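Local coordinates for putative PLP-dependent aminotransferase (Bacillus cereus ATCC 10987, PDB 3JU7), which probably catalyses amino-group transfer with a lysine-bound pyridoxal phosphate cofactor, as expected of a DegT/DnrJ/EryC1 family aminotransferase, at residues Ile5-Ala10 with Glu314-Phe319; Val158-Ala163 with Gln177-Met182; Met182-Phe187 with Gly199-Lys204; Met291-Pro296 with Val348-Trp353. All coordinates share one frame; numbering follows the deposited sequence.

Two pairs of contacts mark two parts of this aminotransferase. Interactions 2 and 3, with centres about 7 Å apart, share Met182 and belong to one mixed sheet, in which strand 182-186 lies between strands 159-161 and 199-203; they follow each other along the chain, and both border the cofactor-bearing lysine at position 191. Interactions 1 and 4, with centres about 9 Å apart, touch each other: Arg316 meets Ser349 through the backbone, and Pro6 O accepts from the Trp353 indole. Their segments alternate in sequence, so the N-terminal loop is tied to C-terminal elements. The two pairs stand about 25 to 27 Å apart between centres, and interactions 2 and 3 both fall between the segments of interaction 1.

Interaction 1. Residues Ile5-Ala10 with Glu314-Phe319; sequences IPFLRA and EARLYF
Glu314 holds the N-terminal loop at Ile5 and Phe7 through its backbone and its carboxylate together. Its N donates to Ile5 O over 3.0 Å in a nearly straight bond. With CG anti to the backbone N (chi1 -173°) and the chain extended beyond it, the carboxylate swings across to the other loop, where Phe7 N donates to Glu314 OE1 at 2.8 Å, arriving from above the carboxylate plane. The other oxygen turns instead to Arg316 of its own segment, which grips it side-on: Arg316 NE lies 3.0 Å from Glu314 OE2. Arg316 NH2 is the second donor to the same atom. Ala315 points away, its small methyl packing on helix 301-309. Arg316 then lays its extended chain over one face of the Phe7 ring: CG stands 4.0 Å from the ring centroid in a CH-pi contact, and the guanidinium plane tilts 24° from the ring. Arg316 NH1 donates, within the guanidinium plane, to Tyr318 OH at 2.9 Å. Tyr318 brings the rim of its own ring to Phe7, CE2 of Tyr318 lying 3.7 Å from CE2 of Phe7, with the planes 45° apart. Glutamate and tyrosine thus hold the guanidinium from turning, while phenylalanine gives it a flat apolar surface; the carboxylate probably offsets the arginine's charge, close to Arg224 of the second subunit.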
loop_
_atom_site.group_PDB
_atom_site.type_symbol
_atom_site.label_atom_id
_atom_site.label_comp_id
_atom_site.label_asym_id
_atom_site.label_seq_id
_atom_site.Cartn_x
_atom_site.Cartn_y
_atom_site.Cartn_z
ATOM N N ILE A 5 30.696 2.153 10.092
ATOM C CA ILE A 5 29.517 2.119 10.929
ATOM C C ILE A 5 28.413 2.714 10.056
ATOM O O ILE A 5 28.435 3.898 9.738
ATOM C CB ILE A 5 29.720 2.892 12.237
ATOM C CG1 ILE A 5 30.759 2.184 13.115
ATOM C CG2 ILE A 5 28.404 3.005 12.989
ATOM C CD1 ILE A 5 31.406 3.101 14.203
ATOM N N PRO A 6 27.484 1.879 9.590
ATOM C CA PRO A 6 26.412 2.358 8.721
ATOM C C PRO A 6 25.280 2.992 9.510
ATOM O O PRO A 6 25.153 2.724 10.706
ATOM C CB PRO A 6 25.905 1.089 8.091
ATOM C CG PRO A 6 26.110 0.070 9.186
ATOM C CD PRO A 6 27.407 0.435 9.804
ATOM N N PHE A 7 24.457 3.799 8.849
ATOM C CA PHE A 7 23.403 4.549 9.568
ATOM C C PHE A 7 22.311 3.613 10.049
ATOM O O PHE A 7 21.894 3.693 11.199
ATOM C CB PHE A 7 22.793 5.704 8.760
ATOM C CG PHE A 7 21.661 6.406 9.477
ATOM C CD1 PHE A 7 21.921 7.269 10.527
ATOM C CD2 PHE A 7 20.331 6.163 9.125
ATOM C CE1 PHE A 7 20.881 7.895 11.208
ATOM C CE2 PHE A 7 19.300 6.768 9.802
ATOM C CZ PHE A 7 19.586 7.655 10.849
ATOM N N LEU A 8 21.850 2.734 9.168
ATOM C CA LEU A 8 20.828 1.797 9.551
ATOM C C LEU A 8 21.303 0.365 9.371
ATOM O O LEU A 8 22.045 0.042 8.457
ATOM C CB LEU A 8 19.514 2.070 8.808
ATOM C CG LEU A 8 19.408 2.030 7.281
ATOM C CD1 LEU A 8 17.979 2.419 6.934
ATOM C CD2 LEU A 8 20.369 2.968 6.569
ATOM N N ARG A 9 20.923 -0.468 10.321
ATOM C CA ARG A 9 21.181 -1.866 10.242
ATOM C C ARG A 9 19.997 -2.553 10.900
ATOM O O ARG A 9 20.015 -2.864 12.091
ATOM C CB ARG A 9 22.483 -2.236 10.943
ATOM C CG ARG A 9 22.822 -3.726 10.793
ATOM C CD ARG A 9 24.021 -4.146 11.588
ATOM N NE ARG A 9 24.478 -5.465 11.155
ATOM C CZ ARG A 9 23.913 -6.619 11.501
ATOM N NH1 ARG A 9 22.856 -6.654 12.301
ATOM N NH2 ARG A 9 24.413 -7.755 11.040
ATOM N N ALA A 10 18.957 -2.755 10.097
ATOM C CA ALA A 10 17.765 -3.408 10.543
ATOM C C ALA A 10 18.066 -4.856 10.908
ATOM O O ALA A 10 18.913 -5.512 10.275
ATOM C CB ALA A 10 16.713 -3.329 9.470
ATOM N N GLU A 314 28.516 6.850 9.152
ATOM C CA GLU A 314 27.409 7.458 8.432
ATOM C C GLU A 314 26.327 7.983 9.403
ATOM O O GLU A 314 25.589 7.187 10.003
ATOM C CB GLU A 314 26.788 6.428 7.475
ATOM C CG GLU A 314 25.712 6.998 6.535
ATOM C CD GLU A 314 24.694 5.981 6.073
ATOM O OE1 GLU A 314 24.893 4.767 6.298
ATOM O OE2 GLU A 314 23.662 6.414 5.512
ATOM N N ALA A 315 26.264 9.305 9.576
ATOM C CA ALA A 315 25.149 9.978 10.243
ATOM C C ALA A 315 24.239 10.505 9.143
ATOM O O ALA A 315 24.643 10.552 7.989
ATOM C CB ALA A 315 25.650 11.172 11.079
ATOM N N ARG A 316 23.034 10.924 9.508
ATOM C CA ARG A 316 22.161 11.622 8.579
ATOM C C ARG A 316 21.603 12.893 9.234
ATOM O O ARG A 316 21.952 13.202 10.371
ATOM C CB ARG A 316 21.038 10.698 8.084
ATOM C CG ARG A 316 21.551 9.536 7.258
ATOM C CD ARG A 316 20.420 8.769 6.620
ATOM N NE ARG A 316 20.881 7.519 6.034
ATOM C CZ ARG A 316 20.096 6.604 5.460
ATOM N NH1 ARG A 316 18.789 6.781 5.348
ATOM N NH2 ARG A 316 20.631 5.493 4.970
ATOM N N LEU A 317 20.747 13.604 8.504
ATOM C CA LEU A 317 20.154 14.855 8.951
ATOM C C LEU A 317 18.624 14.815 8.788
ATOM O O LEU A 317 18.084 15.374 7.835
ATOM C CB LEU A 317 20.717 16.006 8.103
ATOM C CG LEU A 317 22.233 16.200 8.055
ATOM C CD1 LEU A 317 22.563 17.206 6.980
ATOM C CD2 LEU A 317 22.796 16.618 9.430
ATOM N N TYR A 318 17.943 14.119 9.698
ATOM C CA TYR A 318 16.495 14.132 9.784
ATOM C C TYR A 318 16.025 15.288 10.716
ATOM O O TYR A 318 16.146 15.168 11.935
ATOM C CB TYR A 318 16.014 12.761 10.313
ATOM C CG TYR A 318 16.239 11.671 9.292
ATOM C CD1 TYR A 318 15.555 11.696 8.068
ATOM C CD2 TYR A 318 17.156 10.640 9.511
ATOM C CE1 TYR A 318 15.765 10.714 7.100
ATOM C CE2 TYR A 318 17.371 9.644 8.545
ATOM C CZ TYR A 318 16.683 9.701 7.340
ATOM O OH TYR A 318 16.884 8.748 6.373
ATOM N N PHE A 319 15.456 16.390 10.219
ATOM C CA PHE A 319 15.018 16.639 8.869
ATOM C C PHE A 319 15.645 17.916 8.358
ATOM O O PHE A 319 15.239 19.026 8.705
ATOM C CB PHE A 319 13.508 16.755 8.877
ATOM C CG PHE A 319 12.859 15.548 9.396
ATOM C CD1 PHE A 319 12.812 14.393 8.621
ATOM C CD2 PHE A 319 12.375 15.515 10.684
ATOM C CE1 PHE A 319 12.261 13.230 9.112
ATOM C CE2 PHE A 319 11.825 14.356 11.180
ATOM C CZ PHE A 319 11.777 13.213 10.397
#

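Interaction 2. Residues Val158-Ala163 with Gln177-Met182; sequences VVVDAA and QDFSGM
Gly181 brings its CA to within 3.5 Å of Val158 O in a CA-H...O contact, at a point where a beta carbon would collide with that oxygen; glycine suits the place for this reason. The chain is here entering a parallel pairing of strand 159-161 with strand 182-186 in the cofactor-binding sheet of a fold type I aminotransferase. Two backbone bonds make the step, both using Met182: Met182 N donates to Val158 O at 3.3 Å, and Val160 N donates to Met182 O at 2.8 Å. On one face, Val159 and Met182, a selenomethionine, lie side by side and pack on helix 62-73. Phe179 packs against Val158 and Val160 on the other side. Having CG anti to the backbone N (chi1 -175°), it turns its ring back to the strand, so that Val158 CG1 meets Phe179 CZ at the ring edge, 3.7 Å away, while Phe179 CE2 touches Val160 CG2. The branched valines present methyls to this ring, which also packs on helix 146-153. Past the bridge, Asp161 uses its two oxygens separately: OD2 bonds to the cofactor N1 of the modified lysine at position 191, and Asp161 OD1 accepts from Ala163 N at 2.9 Å, closing an Asx turn.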
loop_
_atom_site.group_PDB
_atom_site.type_symbol
_atom_site.label_atom_id
_atom_site.label_comp_id
_atom_site.label_asym_id
_atom_site.label_seq_id
_atom_site.Cartn_x
_atom_site.Cartn_y
_atom_site.Cartn_z
ATOM N N VAL A 158 -8.000 15.375 14.344
ATOM C CA VAL A 158 -6.566 15.191 14.514
ATOM C C VAL A 158 -6.174 13.750 14.220
ATOM O O VAL A 158 -6.796 12.805 14.712
ATOM C CB VAL A 158 -6.154 15.465 15.943
ATOM C CG1 VAL A 158 -4.662 15.183 16.100
ATOM C CG2 VAL A 158 -6.619 16.879 16.376
ATOM N N VAL A 159 -5.170 13.599 13.370
ATOM C CA VAL A 159 -4.585 12.324 13.072
ATOM C C VAL A 159 -3.120 12.534 13.382
ATOM O O VAL A 159 -2.419 13.386 12.748
ATOM C CB VAL A 159 -4.767 11.899 11.597
ATOM C CG1 VAL A 159 -3.828 10.740 11.291
ATOM C CG2 VAL A 159 -6.240 11.538 11.274
ATOM N N VAL A 160 -2.650 11.748 14.341
ATOM C CA VAL A 160 -1.272 11.881 14.853
ATOM C C VAL A 160 -0.342 10.921 14.130
ATOM O O VAL A 160 -0.583 9.693 14.147
ATOM C CB VAL A 160 -1.218 11.577 16.354
ATOM C CG1 VAL A 160 0.239 11.550 16.858
ATOM C CG2 VAL A 160 -2.094 12.578 17.133
ATOM N N ASP A 161 0.656 11.480 13.437
ATOM C CA ASP A 161 1.763 10.694 12.879
ATOM C C ASP A 161 2.761 10.347 13.993
ATOM O O ASP A 161 3.562 11.162 14.415
ATOM C CB ASP A 161 2.460 11.458 11.746
ATOM C CG ASP A 161 3.538 10.642 11.040
ATOM O OD1 ASP A 161 4.053 9.661 11.617
ATOM O OD2 ASP A 161 3.916 11.012 9.903
ATOM N N ALA A 162 2.691 9.110 14.450
ATOM C CA ALA A 162 3.583 8.558 15.443
ATOM C C ALA A 162 4.319 7.389 14.789
ATOM O O ALA A 162 4.535 6.361 15.417
ATOM C CB ALA A 162 2.767 8.089 16.676
ATOM N N ALA A 163 4.667 7.553 13.511
ATOM C CA ALA A 163 5.265 6.481 12.697
ATOM C C ALA A 163 6.361 5.718 13.412
ATOM O O ALA A 163 6.357 4.500 13.399
ATOM C CB ALA A 163 5.781 7.026 11.340
ATOM N N GLN A 177 -2.911 6.148 24.088
ATOM C CA GLN A 177 -4.005 5.447 24.776
ATOM C C GLN A 177 -5.218 6.357 24.914
ATOM O O GLN A 177 -5.074 7.522 25.322
ATOM C CB GLN A 177 -3.526 4.969 26.146
ATOM C CG GLN A 177 -4.588 4.216 27.014
ATOM C CD GLN A 177 -4.923 2.853 26.437
ATOM O OE1 GLN A 177 -4.032 2.006 26.293
ATOM N NE2 GLN A 177 -6.192 2.647 26.048
ATOM N N ASP A 178 -6.389 5.838 24.543
ATOM C CA ASP A 178 -7.662 6.519 24.718
ATOM C C ASP A 178 -7.821 7.786 23.879
ATOM O O ASP A 178 -8.769 8.513 24.068
ATOM C CB ASP A 178 -7.936 6.847 26.210
ATOM C CG ASP A 178 -8.073 5.589 27.083
ATOM O OD1 ASP A 178 -8.214 4.490 26.529
ATOM O OD2 ASP A 178 -8.016 5.692 28.334
ATOM N N PHE A 179 -6.918 8.063 22.947
ATOM C CA PHE A 179 -7.069 9.261 22.127
ATOM C C PHE A 179 -8.309 9.137 21.223
ATOM O O PHE A 179 -8.555 8.076 20.593
ATOM C CB PHE A 179 -5.836 9.453 21.299
ATOM C CG PHE A 179 -5.816 10.717 20.483
ATOM C CD1 PHE A 179 -5.867 11.969 21.099
ATOM C CD2 PHE A 179 -5.656 10.649 19.119
ATOM C CE1 PHE A 179 -5.783 13.146 20.360
ATOM C CE2 PHE A 179 -5.534 11.817 18.341
ATOM C CZ PHE A 179 -5.614 13.068 18.956
ATOM N N SER A 180 -9.083 10.221 21.164
ATOM C CA SER A 180 -10.288 10.252 20.351
ATOM C C SER A 180 -10.026 10.255 18.866
ATOM O O SER A 180 -10.840 9.753 18.115
ATOM C CB SER A 180 -11.087 11.496 20.666
ATOM O OG SER A 180 -11.524 11.406 21.986
ATOM N N GLY A 181 -8.931 10.885 18.446
ATOM C CA GLY A 181 -8.570 10.909 17.039
ATOM C C GLY A 181 -7.957 9.590 16.620
ATOM O O GLY A 181 -8.268 8.529 17.180
HETATM N N MSE A 182 -7.078 9.659 15.631
HETATM C CA MSE A 182 -6.380 8.472 15.162
HETATM C C MSE A 182 -4.886 8.650 15.328
HETATM O O MSE A 182 -4.385 9.771 15.240
HETATM C CB MSE A 182 -6.734 8.192 13.711
HETATM C CG MSE A 182 -8.017 7.447 13.646
HETATM SE SE MSE A 182 -8.814 7.096 11.953
HETATM C CE MSE A 182 -9.790 5.578 12.666
#

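Interaction 3. Residues Met182-Phe187 with Gly199-Lys204; sequences MIIYSF and GLIYSK
Ile183 with Tyr202 and Tyr185 with Leu200 are the hydrogen-bonded pairs of an antiparallel ladder, strand 182-186 against strand 199-203, the latter being the reversed strand of the large-domain sheet in fold type I aminotransferases. All four backbone bonds are 2.9 Å long, as in Ile183 N to Tyr202 O; the one from Leu200 N to Tyr185 O is tilted 31° out of the carbonyl plane. Between the pairs, Ile184 and Ile201 lie side by side, and the CD1 of Ile184, folded back by chi2 -36°, presses tightly on CG2 of Ile201 at 3.5 Å. On the other face the Tyr185 ring edge meets Tyr202, Tyr185 CE2 to Tyr202 CB 4.0 Å, and both hydroxyls find partners beyond the strands: Tyr175 O for Tyr185, Arg53 O for Tyr202. At the far end Gly199, without a side chain, comes within 4.1 Å of Ser186, CA to CA. The Phe187 ring lies obliquely against this glycine, Phe187 CZ reaching Leu200 CB at 3.7 Å. Largely apolar side chains cover the faces, while the ladder pairs the inward N-H and C=O groups; the strand ends at Ser186, whose OG is hydrogen-bonded to His188 N and to the cofactor phosphate on the modified lysine at position 191.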
loop_
_atom_site.group_PDB
_atom_site.type_symbol
_atom_site.label_atom_id
_atom_site.label_comp_id
_atom_site.label_asym_id
_atom_site.label_seq_id
_atom_site.Cartn_x
_atom_site.Cartn_y
_atom_site.Cartn_z
HETATM N N MSE A 182 -7.078 9.659 15.631
HETATM C CA MSE A 182 -6.380 8.472 15.162
HETATM C C MSE A 182 -4.886 8.650 15.328
HETATM O O MSE A 182 -4.385 9.771 15.240
HETATM C CB MSE A 182 -6.734 8.192 13.711
HETATM C CG MSE A 182 -8.017 7.447 13.646
HETATM SE SE MSE A 182 -8.814 7.096 11.953
HETATM C CE MSE A 182 -9.790 5.578 12.666
ATOM N N ILE A 183 -4.214 7.539 15.628
ATOM C CA ILE A 183 -2.755 7.481 15.711
ATOM C C ILE A 183 -2.248 6.467 14.681
ATOM O O ILE A 183 -2.730 5.335 14.613
ATOM C CB ILE A 183 -2.287 7.127 17.143
ATOM C CG1 ILE A 183 -3.089 8.003 18.142
ATOM C CG2 ILE A 183 -0.811 7.278 17.243
ATOM C CD1 ILE A 183 -2.406 8.528 19.319
ATOM N N ILE A 184 -1.301 6.906 13.864
ATOM C CA ILE A 184 -0.645 6.075 12.875
ATOM C C ILE A 184 0.775 5.700 13.336
ATOM O O ILE A 184 1.535 6.526 13.795
ATOM C CB ILE A 184 -0.521 6.794 11.510
ATOM C CG1 ILE A 184 -1.865 7.441 11.062
ATOM C CG2 ILE A 184 0.009 5.832 10.484
ATOM C CD1 ILE A 184 -3.152 6.653 11.431
ATOM N N TYR A 185 1.095 4.417 13.239
ATOM C CA TYR A 185 2.384 3.909 13.581
ATOM C C TYR A 185 2.872 3.074 12.418
ATOM O O TYR A 185 2.072 2.463 11.673
ATOM C CB TYR A 185 2.337 2.966 14.802
ATOM C CG TYR A 185 1.670 3.448 16.047
ATOM C CD1 TYR A 185 2.381 4.087 17.065
ATOM C CD2 TYR A 185 0.326 3.138 16.289
ATOM C CE1 TYR A 185 1.719 4.515 18.287
ATOM C CE2 TYR A 185 -0.321 3.540 17.460
ATOM C CZ TYR A 185 0.359 4.235 18.465
ATOM O OH TYR A 185 -0.350 4.582 19.643
ATOM N N SER A 186 4.188 2.972 12.324
ATOM C CA SER A 186 4.839 2.215 11.269
ATOM C C SER A 186 5.529 0.959 11.796
ATOM O O SER A 186 6.066 0.960 12.894
ATOM C CB SER A 186 5.853 3.099 10.537
ATOM O OG SER A 186 6.524 2.360 9.536
ATOM N N PHE A 187 5.503 -0.105 10.991
ATOM C CA PHE A 187 6.270 -1.311 11.243
ATOM C C PHE A 187 7.353 -1.505 10.138
ATOM O O PHE A 187 7.815 -2.617 9.868
ATOM C CB PHE A 187 5.360 -2.535 11.271
ATOM C CG PHE A 187 4.242 -2.505 12.297
ATOM C CD1 PHE A 187 4.411 -1.982 13.577
ATOM C CD2 PHE A 187 3.020 -3.112 11.994
ATOM C CE1 PHE A 187 3.366 -2.016 14.513
ATOM C CE2 PHE A 187 1.967 -3.158 12.939
ATOM C CZ PHE A 187 2.155 -2.623 14.204
ATOM N N GLY A 199 2.129 -1.275 9.146
ATOM C CA GLY A 199 1.744 -0.177 9.993
ATOM C C GLY A 199 0.487 -0.533 10.757
ATOM O O GLY A 199 -0.057 -1.631 10.583
ATOM N N LEU A 200 0.049 0.411 11.602
ATOM C CA LEU A 200 -1.097 0.246 12.479
ATOM C C LEU A 200 -1.791 1.590 12.715
ATOM O O LEU A 200 -1.141 2.669 12.734
ATOM C CB LEU A 200 -0.651 -0.310 13.807
ATOM C CG LEU A 200 -1.733 -0.858 14.779
ATOM C CD1 LEU A 200 -2.133 -2.280 14.449
ATOM C CD2 LEU A 200 -1.303 -0.769 16.207
ATOM N N ILE A 201 -3.113 1.529 12.889
ATOM C CA ILE A 201 -3.896 2.687 13.309
ATOM C C ILE A 201 -4.613 2.351 14.589
ATOM O O ILE A 201 -5.211 1.308 14.690
ATOM C CB ILE A 201 -4.937 3.171 12.256
ATOM C CG1 ILE A 201 -4.274 3.301 10.882
ATOM C CG2 ILE A 201 -5.533 4.504 12.716
ATOM C CD1 ILE A 201 -5.181 3.874 9.778
ATOM N N TYR A 202 -4.520 3.239 15.574
ATOM C CA TYR A 202 -5.244 3.081 16.837
ATOM C C TYR A 202 -6.228 4.236 16.983
ATOM O O TYR A 202 -5.922 5.357 16.591
ATOM C CB TYR A 202 -4.295 3.146 18.042
ATOM C CG TYR A 202 -5.047 3.234 19.339
ATOM C CD1 TYR A 202 -5.550 2.086 19.956
ATOM C CD2 TYR A 202 -5.324 4.469 19.932
ATOM C CE1 TYR A 202 -6.274 2.163 21.141
ATOM C CE2 TYR A 202 -6.054 4.545 21.124
ATOM C CZ TYR A 202 -6.506 3.391 21.730
ATOM O OH TYR A 202 -7.228 3.477 22.909
ATOM N N SER A 203 -7.401 3.952 17.529
ATOM C CA SER A 203 -8.304 5.011 17.999
ATOM C C SER A 203 -9.100 4.468 19.156
ATOM O O SER A 203 -9.366 3.258 19.276
ATOM C CB SER A 203 -9.220 5.575 16.904
ATOM O OG SER A 203 -10.037 6.635 17.376
ATOM N N LYS A 204 -9.447 5.367 20.054
ATOM C CA LYS A 204 -10.417 5.018 21.061
ATOM C C LYS A 204 -11.769 4.792 20.359
ATOM O O LYS A 204 -12.616 4.045 20.862
ATOM C CB LYS A 204 -10.484 6.121 22.091
ATOM C CG LYS A 204 -11.518 5.915 23.180
ATOM C CD LYS A 204 -11.199 4.749 24.061
ATOM C CE LYS A 204 -12.076 4.789 25.322
ATOM N NZ LYS A 204 -11.411 4.124 26.449
#

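Interaction 4. Residues Met291-Pro296 with Val348-Trp353; sequences MPILCP and VSLPLW
Strands 291-294 and 348-350 run antiparallel, their axes 4.6 Å apart at closest approach and 146° between directions, with two hydrogen-bonded pairs, Met291 with Leu350 and Ile293 with Val348. Both bonds of the first pair are short: Met291 N to Leu350 O and Leu350 N to Met291 O are each 2.8 Å, the second donor standing above the carbonyl plane. Pro292 sits opposite Ser349 in the non-hydrogen-bonded position, where its missing N-H costs this ladder nothing; Pro292 CA instead lies 3.4 Å from Val348 O in a CA-H...O contact. The four residues of the hydrogen-bonded pairs turn to one face. There Ile293 has CG1 anti to its N (chi1 -163°), which forces CG2 between the N and the carbonyl carbon and aims it across the ladder, Ile293 CG2 lying 4.1 Å from Leu350 CD1 and 4.2 Å from Val348 CB. In Met291, a selenomethionine, the bends at chi2 and chi3 leave its CE only loosely against Leu352 CD1, at 4.4 Å. The branched aliphatic side chains pack against helices 250-270 and 301-309. Ser349 OG, on the reverse face, bonds to Tyr318 N, and the Ser349 backbone hydrogen-bonds to that of Arg316. A small antiparallel sheet packed against helices, as here, is consistent with the C-terminal small domain of fold type I aminotransferases.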
loop_
_atom_site.group_PDB
_atom_site.type_symbol
_atom_site.label_atom_id
_atom_site.label_comp_id
_atom_site.label_asym_id
_atom_site.label_seq_id
_atom_site.Cartn_x
_atom_site.Cartn_y
_atom_site.Cartn_z
HETATM N N MSE A 291 19.838 8.299 17.122
HETATM C CA MSE A 291 20.069 9.201 18.242
HETATM C C MSE A 291 20.049 10.630 17.687
HETATM O O MSE A 291 21.001 11.069 17.031
HETATM C CB MSE A 291 21.393 8.858 18.960
HETATM C CG MSE A 291 21.846 9.882 19.993
HETATM SE SE MSE A 291 20.529 10.305 21.332
HETATM C CE MSE A 291 20.447 8.571 22.108
ATOM N N PRO A 292 18.945 11.345 17.903
ATOM C CA PRO A 292 18.888 12.721 17.440
ATOM C C PRO A 292 19.584 13.664 18.420
ATOM O O PRO A 292 19.472 13.479 19.638
ATOM C CB PRO A 292 17.383 13.024 17.364
ATOM C CG PRO A 292 16.682 11.785 17.775
ATOM C CD PRO A 292 17.676 10.937 18.515
ATOM N N ILE A 293 20.299 14.658 17.891
ATOM C CA ILE A 293 21.005 15.596 18.744
ATOM C C ILE A 293 21.235 16.903 17.999
ATOM O O ILE A 293 21.402 16.914 16.770
ATOM C CB ILE A 293 22.347 15.007 19.261
ATOM C CG1 ILE A 293 22.865 15.815 20.460
ATOM C CG2 ILE A 293 23.396 14.954 18.140
ATOM C CD1 ILE A 293 24.002 15.160 21.183
ATOM N N LEU A 294 21.178 18.011 18.728
ATOM C CA LEU A 294 21.492 19.287 18.128
ATOM C C LEU A 294 22.967 19.493 18.343
ATOM O O LEU A 294 23.477 19.269 19.447
ATOM C CB LEU A 294 20.712 20.431 18.760
ATOM C CG LEU A 294 19.181 20.393 18.746
ATOM C CD1 LEU A 294 18.647 21.765 19.258
ATOM C CD2 LEU A 294 18.621 20.015 17.379
ATOM N N CYS A 295 23.670 19.865 17.284
ATOM C CA CYS A 295 25.071 20.181 17.421
ATOM C C CYS A 295 25.146 21.611 17.966
ATOM O O CYS A 295 24.123 22.294 18.056
ATOM C CB CYS A 295 25.773 20.034 16.079
ATOM S SG CYS A 295 25.233 21.215 14.858
ATOM N N PRO A 296 26.330 22.060 18.380
ATOM C CA PRO A 296 26.449 23.437 18.879
ATOM C C PRO A 296 26.082 24.526 17.850
ATOM O O PRO A 296 26.339 24.358 16.660
ATOM C CB PRO A 296 27.928 23.546 19.246
ATOM C CG PRO A 296 28.348 22.189 19.549
ATOM C CD PRO A 296 27.508 21.254 18.708
ATOM N N VAL A 348 21.255 16.544 13.941
ATOM C CA VAL A 348 22.083 15.436 13.458
ATOM C C VAL A 348 21.428 14.138 13.906
ATOM O O VAL A 348 20.863 14.091 15.006
ATOM C CB VAL A 348 23.537 15.523 14.015
ATOM C CG1 VAL A 348 24.319 14.224 13.720
ATOM C CG2 VAL A 348 24.257 16.755 13.432
ATOM N N SER A 349 21.474 13.109 13.044
ATOM C CA SER A 349 20.914 11.791 13.321
ATOM C C SER A 349 22.061 10.797 13.452
ATOM O O SER A 349 22.734 10.494 12.469
ATOM C CB SER A 349 19.965 11.345 12.190
ATOM O OG SER A 349 18.886 12.255 12.007
ATOM N N LEU A 350 22.319 10.314 14.663
ATOM C CA LEU A 350 23.487 9.472 14.874
ATOM C C LEU A 350 23.048 8.023 14.870
ATOM O O LEU A 350 21.943 7.694 15.321
ATOM C CB LEU A 350 24.234 9.817 16.156
ATOM C CG LEU A 350 24.785 11.235 16.294
ATOM C CD1 LEU A 350 25.383 11.445 17.688
ATOM C CD2 LEU A 350 25.826 11.525 15.229
ATOM N N PRO A 351 23.914 7.142 14.369
ATOM C CA PRO A 351 23.471 5.780 14.257
ATOM C C PRO A 351 23.207 5.105 15.586
ATOM O O PRO A 351 23.921 5.306 16.576
ATOM C CB PRO A 351 24.605 5.082 13.487
ATOM C CG PRO A 351 25.688 6.030 13.374
ATOM C CD PRO A 351 25.158 7.391 13.630
ATOM N N LEU A 352 22.174 4.284 15.558
ATOM C CA LEU A 352 21.774 3.455 16.662
ATOM C C LEU A 352 21.041 2.282 16.033
ATOM O O LEU A 352 20.169 2.496 15.235
ATOM C CB LEU A 352 20.858 4.235 17.594
ATOM C CG LEU A 352 20.522 3.650 18.974
ATOM C CD1 LEU A 352 20.026 4.786 19.917
ATOM C CD2 LEU A 352 19.505 2.562 18.876
ATOM N N TRP A 353 21.446 1.050 16.325
ATOM C CA TRP A 353 20.759 -0.144 15.827
ATOM C C TRP A 353 21.097 -1.312 16.725
ATOM O O TRP A 353 22.086 -1.252 17.457
ATOM C CB TRP A 353 21.117 -0.500 14.374
ATOM C CG TRP A 353 22.439 -0.004 13.881
ATOM C CD1 TRP A 353 22.659 1.144 13.179
ATOM C CD2 TRP A 353 23.718 -0.624 14.046
ATOM N NE1 TRP A 353 23.988 1.274 12.889
ATOM C CE2 TRP A 353 24.664 0.205 13.415
ATOM C CE3 TRP A 353 24.153 -1.794 14.662
ATOM C CZ2 TRP A 353 26.008 -0.102 13.376
ATOM C CZ3 TRP A 353 25.483 -2.104 14.625
ATOM C CH2 TRP A 353 26.403 -1.260 13.993
#